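Local coordinates for putative ferritin-like diiron-carboxylate protein TM1526 (Thermotoga maritima, PDB 1VJX), which is of unknown function but belongs to the rubrerythrin family in the ferritin-like clan and may act as a diiron-carboxylate oxidoreductase, at residues Arg24-Gly29 with Ile117-Leu122; Tyr81-Val86 with Glu112-Ile117. All coordinates share one frame; numbering follows the deposited sequence.

Contact 1 (Arg24-Gly29 with Ile117-Leu122)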
loop_
_atom_site.group_PDB
_atom_site.type_symbol
_atom_site.label_atom_id
_atom_site.label_comp_id
_atom_site.label_asym_id
_atom_site.label_seq_id
_atom_site.Cartn_x
_atom_site.Cartn_y
_atom_site.Cartn_z
ATOM N N ARG A 24 -0.440 8.013 -0.367
ATOM C CA ARG A 24 -1.600 7.854 -1.238
ATOM C C ARG A 24 -1.919 6.372 -1.519
ATOM O O ARG A 24 -3.096 6.010 -1.579
ATOM C CB ARG A 24 -1.433 8.652 -2.515
ATOM C CG ARG A 24 -1.594 10.059 -2.302
ATOM C CD ARG A 24 -1.026 10.939 -3.387
ATOM N NE ARG A 24 -1.025 12.374 -3.002
ATOM C CZ ARG A 24 -1.554 13.383 -3.730
ATOM N NH1 ARG A 24 -2.184 13.159 -4.883
ATOM N NH2 ARG A 24 -1.460 14.638 -3.289
ATOM N N LEU A 25 -0.874 5.540 -1.616
ATOM C CA LEU A 25 -1.026 4.128 -1.843
ATOM C C LEU A 25 -1.757 3.483 -0.657
ATOM O O LEU A 25 -2.663 2.684 -0.872
ATOM C CB LEU A 25 0.328 3.444 -2.126
ATOM C CG LEU A 25 1.056 3.856 -3.427
ATOM C CD1 LEU A 25 2.373 3.082 -3.622
ATOM C CD2 LEU A 25 0.188 3.705 -4.663
ATOM N N GLU A 26 -1.416 3.888 0.573
ATOM C CA GLU A 26 -2.083 3.374 1.775
ATOM C C GLU A 26 -3.522 3.877 1.900
ATOM O O GLU A 26 -4.412 3.132 2.296
ATOM C CB GLU A 26 -1.290 3.723 3.030
ATOM C CG GLU A 26 0.066 3.037 3.104
ATOM C CD GLU A 26 0.024 1.548 3.426
ATOM O OE1 GLU A 26 -1.065 1.021 3.706
ATOM O OE2 GLU A 26 1.113 0.903 3.423
ATOM N N GLU A 27 -3.743 5.142 1.573
ATOM C CA GLU A 27 -5.094 5.707 1.532
ATOM C C GLU A 27 -5.973 5.039 0.461
ATOM O O GLU A 27 -7.152 4.795 0.675
ATOM C CB GLU A 27 -5.031 7.225 1.277
ATOM C CG GLU A 27 -4.412 8.031 2.421
ATOM C CD GLU A 27 -4.212 9.524 2.111
ATOM O OE1 GLU A 27 -4.165 9.937 0.933
ATOM O OE2 GLU A 27 -4.128 10.319 3.071
ATOM N N GLU A 28 -5.408 4.793 -0.706
ATOM C CA GLU A 28 -6.176 4.211 -1.796
ATOM C C GLU A 28 -6.429 2.739 -1.544
ATOM O O GLU A 28 -7.498 2.254 -1.858
ATOM C CB GLU A 28 -5.505 4.470 -3.162
ATOM C CG GLU A 28 -5.657 5.926 -3.613
ATOM C CD GLU A 28 -7.115 6.293 -3.887
ATOM O OE1 GLU A 28 -7.754 5.572 -4.708
ATOM O OE2 GLU A 28 -7.642 7.287 -3.287
ATOM N N GLY A 29 -5.462 2.076 -0.937
ATOM C CA GLY A 29 -5.587 0.700 -0.534
ATOM C C GLY A 29 -6.693 0.464 0.475
ATOM O O GLY A 29 -7.436 -0.542 0.381
ATOM N N ILE A 117 7.418 -2.523 -3.421
ATOM C CA ILE A 117 8.655 -2.030 -4.007
ATOM C C ILE A 117 8.858 -0.605 -3.574
ATOM O O ILE A 117 9.949 -0.204 -3.161
ATOM C CB ILE A 117 8.639 -2.119 -5.554
ATOM C CG1 ILE A 117 8.563 -3.566 -5.997
ATOM C CG2 ILE A 117 9.880 -1.454 -6.166
ATOM C CD1 ILE A 117 8.833 -3.821 -7.448
ATOM N N LEU A 118 7.780 0.173 -3.635
ATOM C CA LEU A 118 7.878 1.591 -3.299
ATOM C C LEU A 118 8.212 1.825 -1.822
ATOM O O LEU A 118 8.974 2.736 -1.464
ATOM C CB LEU A 118 6.630 2.355 -3.671
ATOM C CG LEU A 118 6.773 3.797 -3.076
ATOM C CD1 LEU A 118 7.325 4.787 -4.089
ATOM C CD2 LEU A 118 5.524 4.246 -2.474
ATOM N N TYR A 119 7.589 1.080 -0.936
ATOM C CA TYR A 119 7.942 1.260 0.463
ATOM C C TYR A 119 9.383 0.827 0.742
ATOM O O TYR A 119 9.988 1.398 1.630
ATOM C CB TYR A 119 7.007 0.504 1.417
ATOM C CG TYR A 119 5.529 0.728 1.170
ATOM C CD1 TYR A 119 5.023 1.993 0.935
ATOM C CD2 TYR A 119 4.641 -0.369 1.154
ATOM C CE1 TYR A 119 3.674 2.198 0.685
ATOM C CE2 TYR A 119 3.295 -0.176 0.887
ATOM C CZ TYR A 119 2.821 1.119 0.666
ATOM O OH TYR A 119 1.497 1.298 0.408
ATOM N N TYR A 120 9.907 -0.198 0.045
ATOM C CA TYR A 120 11.311 -0.524 0.157
ATOM C C TYR A 120 12.179 0.685 -0.298
ATOM O O TYR A 120 13.141 1.049 0.353
ATOM C CB TYR A 120 11.671 -1.810 -0.618
ATOM C CG TYR A 120 11.477 -3.117 0.167
ATOM C CD1 TYR A 120 12.168 -3.354 1.358
ATOM C CD2 TYR A 120 10.631 -4.131 -0.298
ATOM C CE1 TYR A 120 12.006 -4.565 2.089
ATOM C CE2 TYR A 120 10.463 -5.378 0.448
ATOM C CZ TYR A 120 11.149 -5.565 1.636
ATOM O OH TYR A 120 11.015 -6.737 2.374
ATOM N N GLU A 121 11.779 1.333 -1.390
ATOM C CA GLU A 121 12.531 2.451 -1.938
ATOM C C GLU A 121 12.654 3.535 -0.924
ATOM O O GLU A 121 13.754 4.032 -0.707
ATOM C CB GLU A 121 11.914 2.942 -3.250
ATOM C CG GLU A 121 12.233 1.963 -4.391
ATOM C CD GLU A 121 11.459 2.205 -5.688
ATOM O OE1 GLU A 121 10.354 2.778 -5.638
ATOM O OE2 GLU A 121 11.970 1.817 -6.769
ATOM N N LEU A 122 11.523 3.843 -0.286
ATOM C CA LEU A 122 11.390 4.841 0.769
ATOM C C LEU A 122 12.274 4.556 1.978
ATOM O O LEU A 122 12.970 5.452 2.496
ATOM C CB LEU A 122 9.931 4.891 1.270
ATOM C CG LEU A 122 9.722 5.725 2.560
ATOM C CD1 LEU A 122 10.188 7.188 2.355
ATOM C CD2 LEU A 122 8.281 5.674 3.078
#

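Contact 2 (Tyr81-Val86 with Glu112-Ile117)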
loop_
_atom_site.group_PDB
_atom_site.type_symbol
_atom_site.label_atom_id
_atom_site.label_comp_id
_atom_site.label_asym_id
_atom_site.label_seq_id
_atom_site.Cartn_x
_atom_site.Cartn_y
_atom_site.Cartn_z
ATOM N N TYR A 81 16.447 5.448 -10.334
ATOM C CA TYR A 81 15.095 5.347 -10.794
ATOM C C TYR A 81 14.301 4.780 -9.646
ATOM O O TYR A 81 14.550 3.655 -9.213
ATOM C CB TYR A 81 15.030 4.403 -11.987
ATOM C CG TYR A 81 13.645 4.066 -12.435
ATOM C CD1 TYR A 81 12.929 4.939 -13.257
ATOM C CD2 TYR A 81 13.053 2.870 -12.090
ATOM C CE1 TYR A 81 11.668 4.639 -13.696
ATOM C CE2 TYR A 81 11.788 2.571 -12.522
ATOM C CZ TYR A 81 11.084 3.468 -13.319
ATOM O OH TYR A 81 9.786 3.199 -13.732
ATOM N N ALA A 82 13.380 5.603 -9.135
ATOM C CA ALA A 82 12.399 5.210 -8.171
ATOM C C ALA A 82 11.124 4.740 -8.899
ATOM O O ALA A 82 10.433 5.508 -9.490
ATOM C CB ALA A 82 12.093 6.370 -7.271
ATOM N N PHE A 83 10.856 3.443 -8.864
ATOM C CA PHE A 83 9.655 2.855 -9.428
ATOM C C PHE A 83 8.456 3.175 -8.570
ATOM O O PHE A 83 8.510 3.093 -7.336
ATOM C CB PHE A 83 9.800 1.307 -9.529
ATOM C CG PHE A 83 8.500 0.598 -9.758
ATOM C CD1 PHE A 83 7.999 0.449 -11.028
ATOM C CD2 PHE A 83 7.750 0.127 -8.684
ATOM C CE1 PHE A 83 6.768 -0.172 -11.257
ATOM C CE2 PHE A 83 6.545 -0.482 -8.896
ATOM C CZ PHE A 83 6.045 -0.634 -10.203
ATOM N N TYR A 84 7.347 3.479 -9.206
ATOM C CA TYR A 84 6.076 3.465 -8.501
ATOM C C TYR A 84 5.002 3.442 -9.563
ATOM O O TYR A 84 5.240 3.885 -10.687
ATOM C CB TYR A 84 5.929 4.682 -7.554
ATOM C CG TYR A 84 5.851 6.039 -8.239
ATOM C CD1 TYR A 84 4.633 6.606 -8.622
ATOM C CD2 TYR A 84 7.002 6.767 -8.478
ATOM C CE1 TYR A 84 4.597 7.846 -9.246
ATOM C CE2 TYR A 84 6.976 7.976 -9.085
ATOM C CZ TYR A 84 5.783 8.520 -9.469
ATOM O OH TYR A 84 5.833 9.792 -10.082
ATOM N N GLU A 85 3.852 2.878 -9.227
ATOM C CA GLU A 85 2.632 3.097 -10.004
ATOM C C GLU A 85 1.603 3.658 -9.036
ATOM O O GLU A 85 1.428 3.118 -7.933
ATOM C CB GLU A 85 2.061 1.794 -10.565
ATOM C CG GLU A 85 3.068 0.864 -11.206
ATOM C CD GLU A 85 2.998 0.891 -12.715
ATOM O OE1 GLU A 85 2.207 1.731 -13.221
ATOM O OE2 GLU A 85 3.716 0.091 -13.364
ATOM N N VAL A 86 0.918 4.704 -9.419
ATOM C CA VAL A 86 -0.192 5.172 -8.595
ATOM C C VAL A 86 -1.351 4.182 -8.696
ATOM O O VAL A 86 -1.498 3.443 -9.696
ATOM C CB VAL A 86 -0.690 6.619 -8.954
ATOM C CG1 VAL A 86 0.454 7.645 -8.838
ATOM C CG2 VAL A 86 -1.361 6.671 -10.306
ATOM N N GLU A 112 -0.438 -4.436 -4.798
ATOM C CA GLU A 112 0.257 -4.611 -3.538
ATOM C C GLU A 112 1.784 -4.812 -3.782
ATOM O O GLU A 112 2.611 -4.172 -3.167
ATOM C CB GLU A 112 -0.338 -5.797 -2.767
ATOM C CG GLU A 112 0.315 -6.064 -1.422
ATOM C CD GLU A 112 0.251 -4.851 -0.499
ATOM O OE1 GLU A 112 -0.651 -3.997 -0.670
ATOM O OE2 GLU A 112 1.108 -4.756 0.416
ATOM N N LYS A 113 2.133 -5.677 -4.711
ATOM C CA LYS A 113 3.503 -5.839 -5.091
ATOM C C LYS A 113 4.158 -4.541 -5.556
ATOM O O LYS A 113 5.328 -4.309 -5.252
ATOM C CB LYS A 113 3.612 -6.956 -6.141
ATOM C CG LYS A 113 3.389 -8.333 -5.501
ATOM C CD LYS A 113 3.960 -9.508 -6.303
ATOM C CE LYS A 113 3.164 -9.828 -7.530
ATOM N NZ LYS A 113 3.238 -11.280 -7.863
ATOM N N ASP A 114 3.397 -3.679 -6.249
ATOM C CA ASP A 114 3.922 -2.420 -6.762
ATOM C C ASP A 114 4.211 -1.477 -5.594
ATOM O O ASP A 114 5.280 -0.842 -5.508
ATOM C CB ASP A 114 2.919 -1.793 -7.694
ATOM C CG ASP A 114 2.866 -2.446 -9.077
ATOM O OD1 ASP A 114 3.765 -3.187 -9.481
ATOM O OD2 ASP A 114 1.964 -2.160 -9.878
ATOM N N SER A 115 3.267 -1.437 -4.656
ATOM C CA SER A 115 3.400 -0.652 -3.434
ATOM C C SER A 115 4.519 -1.151 -2.503
ATOM O O SER A 115 5.191 -0.357 -1.836
ATOM C CB SER A 115 2.076 -0.681 -2.715
ATOM O OG SER A 115 1.062 -0.210 -3.593
ATOM N N ILE A 116 4.736 -2.462 -2.466
ATOM C CA ILE A 116 5.832 -3.003 -1.637
ATOM C C ILE A 116 7.213 -2.515 -2.106
ATOM O O ILE A 116 8.045 -2.102 -1.287
ATOM C CB ILE A 116 5.709 -4.517 -1.507
ATOM C CG1 ILE A 116 4.512 -4.804 -0.603
ATOM C CG2 ILE A 116 6.977 -5.154 -0.904
ATOM C CD1 ILE A 116 4.110 -6.240 -0.493
ATOM N N ILE A 117 7.418 -2.523 -3.421
ATOM C CA ILE A 117 8.655 -2.030 -4.007
ATOM C C ILE A 117 8.858 -0.605 -3.574
ATOM O O ILE A 117 9.949 -0.204 -3.161
ATOM C CB ILE A 117 8.639 -2.119 -5.554
ATOM C CG1 ILE A 117 8.563 -3.566 -5.997
ATOM C CG2 ILE A 117 9.880 -1.454 -6.166
ATOM C CD1 ILE A 117 8.833 -3.821 -7.448
HETATM O O HOH W 1 3.972 1.565 -6.488
HETATM O O HOH W 2 1.419 0.786 -6.651
#

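Contact 1 (Arg24-Gly29 with Ile117-Leu122)
L25 and E26 on helix 15-36 meet L118 and Y119 on helix 101-125 in a buried helix-helix contact close to the centre of the chain. The two segments run roughly antiparallel, at 149°, and their axes come no closer than 12.2 Å, so the contact is made by side chains alone, the Y119 ring among them. The apolar part is a meeting of leucine methyls, L25 CD1 lying 3.5 Å from L118 CD2. L118 also leans on I18 and V21 of helix 15-36, which extends the apolar contact along the same helix.

Beside it, the phenol of Y119 carries its hydroxyl across to the base of the L25 side chain, Y119 OH lying 3.5 Å from L25 CB. The E26 chain folds over at its second torsion (chi2 -74°), which bends the carboxylate across the hydroxyl end of the ring. E26 OE2 then lies 3.1 Å from Y119 OH and 3.3 Å from Y119 CZ. The approach is oblique, and the carboxylate is only 18° from parallel to the ring. The other oxygen, E26 OE1, is hydrogen-bonded to H58 ND1 on helix 43-68, while the Y119 ring meets F62 and packs on I139 of helix 129-156. An alanine here in place of E26 would probably leave H58 ND1 without this hydrogen-bond partner and the Y119 hydroxyl without the carboxylate beside it.

E55 and E142 bring further carboxylates close to E26. This gathering of glutamates and a histidine inside four long helices is consistent with the diiron-carboxylate centre of rubrerythrin-like proteins, with Y119 as a neighbour of that probable site in a ferritin-like four-helix bundle.

Contact 2 (Tyr81-Val86 with Glu112-Ile117)
F83 and E85, in the extended loop segment 81-86, lie against D114 and I117 of helix 101-125 in a surface contact. The aromatic part is the F83 ring. CG is anti to the backbone N (chi1 165°), and the ring extends toward the helix, where its rim rather than a face meets D114. F83 CZ is 3.5 Å from D114 OD1, which sits at the ring edge near its plane, and F83 CE2 is 3.6 Å from D114 O. Ring and carboxylate are steeply inclined, at 65°. The apolar contact comes one turn further on, where I117 CG2 packs obliquely 3.7 Å from F83 CD2.

The acidic pair touches through carbon: E85 CG rests 3.5 Å from D114 OD2. The carboxylate ends are less close, with E85 OE2 4.5 Å from D114 OD2, where like charges would probably repel.

Polar joining is left to two waters. Water 1 accepts from E85 N at 3.0 Å and donates weakly to D114 O. Water 2 donates to E85 O at 2.7 Å and also to S115 OG, which bonds V111 O within the helix. E85 N and O are linked to the helix through water, only weakly by water 1. Segment 81-86 belongs to the long connection from helix 43-68 to helix 101-125 along the outside of the bundle, as between the second and third helices of ferritin-like folds.

In the fold
From the N terminus, helix 15-36 supplies the first half of contact 1, and the chain then runs through helix 43-68 and the short helix 71-74 before the loop 81-86 opens contact 2. Helix 101-125 completes both: residues 112-117 close the smaller loop of contact 2, and residues 117-122 close the larger one of contact 1, so contact 2 is nested inside contact 1. I117 belongs to both. The two are further joined by a probable hydrogen bond from F83 N to E121 OE2 and by packing of L25 on E85 and S115. Together they tie the loop and helix 15-36 to helix 101-125.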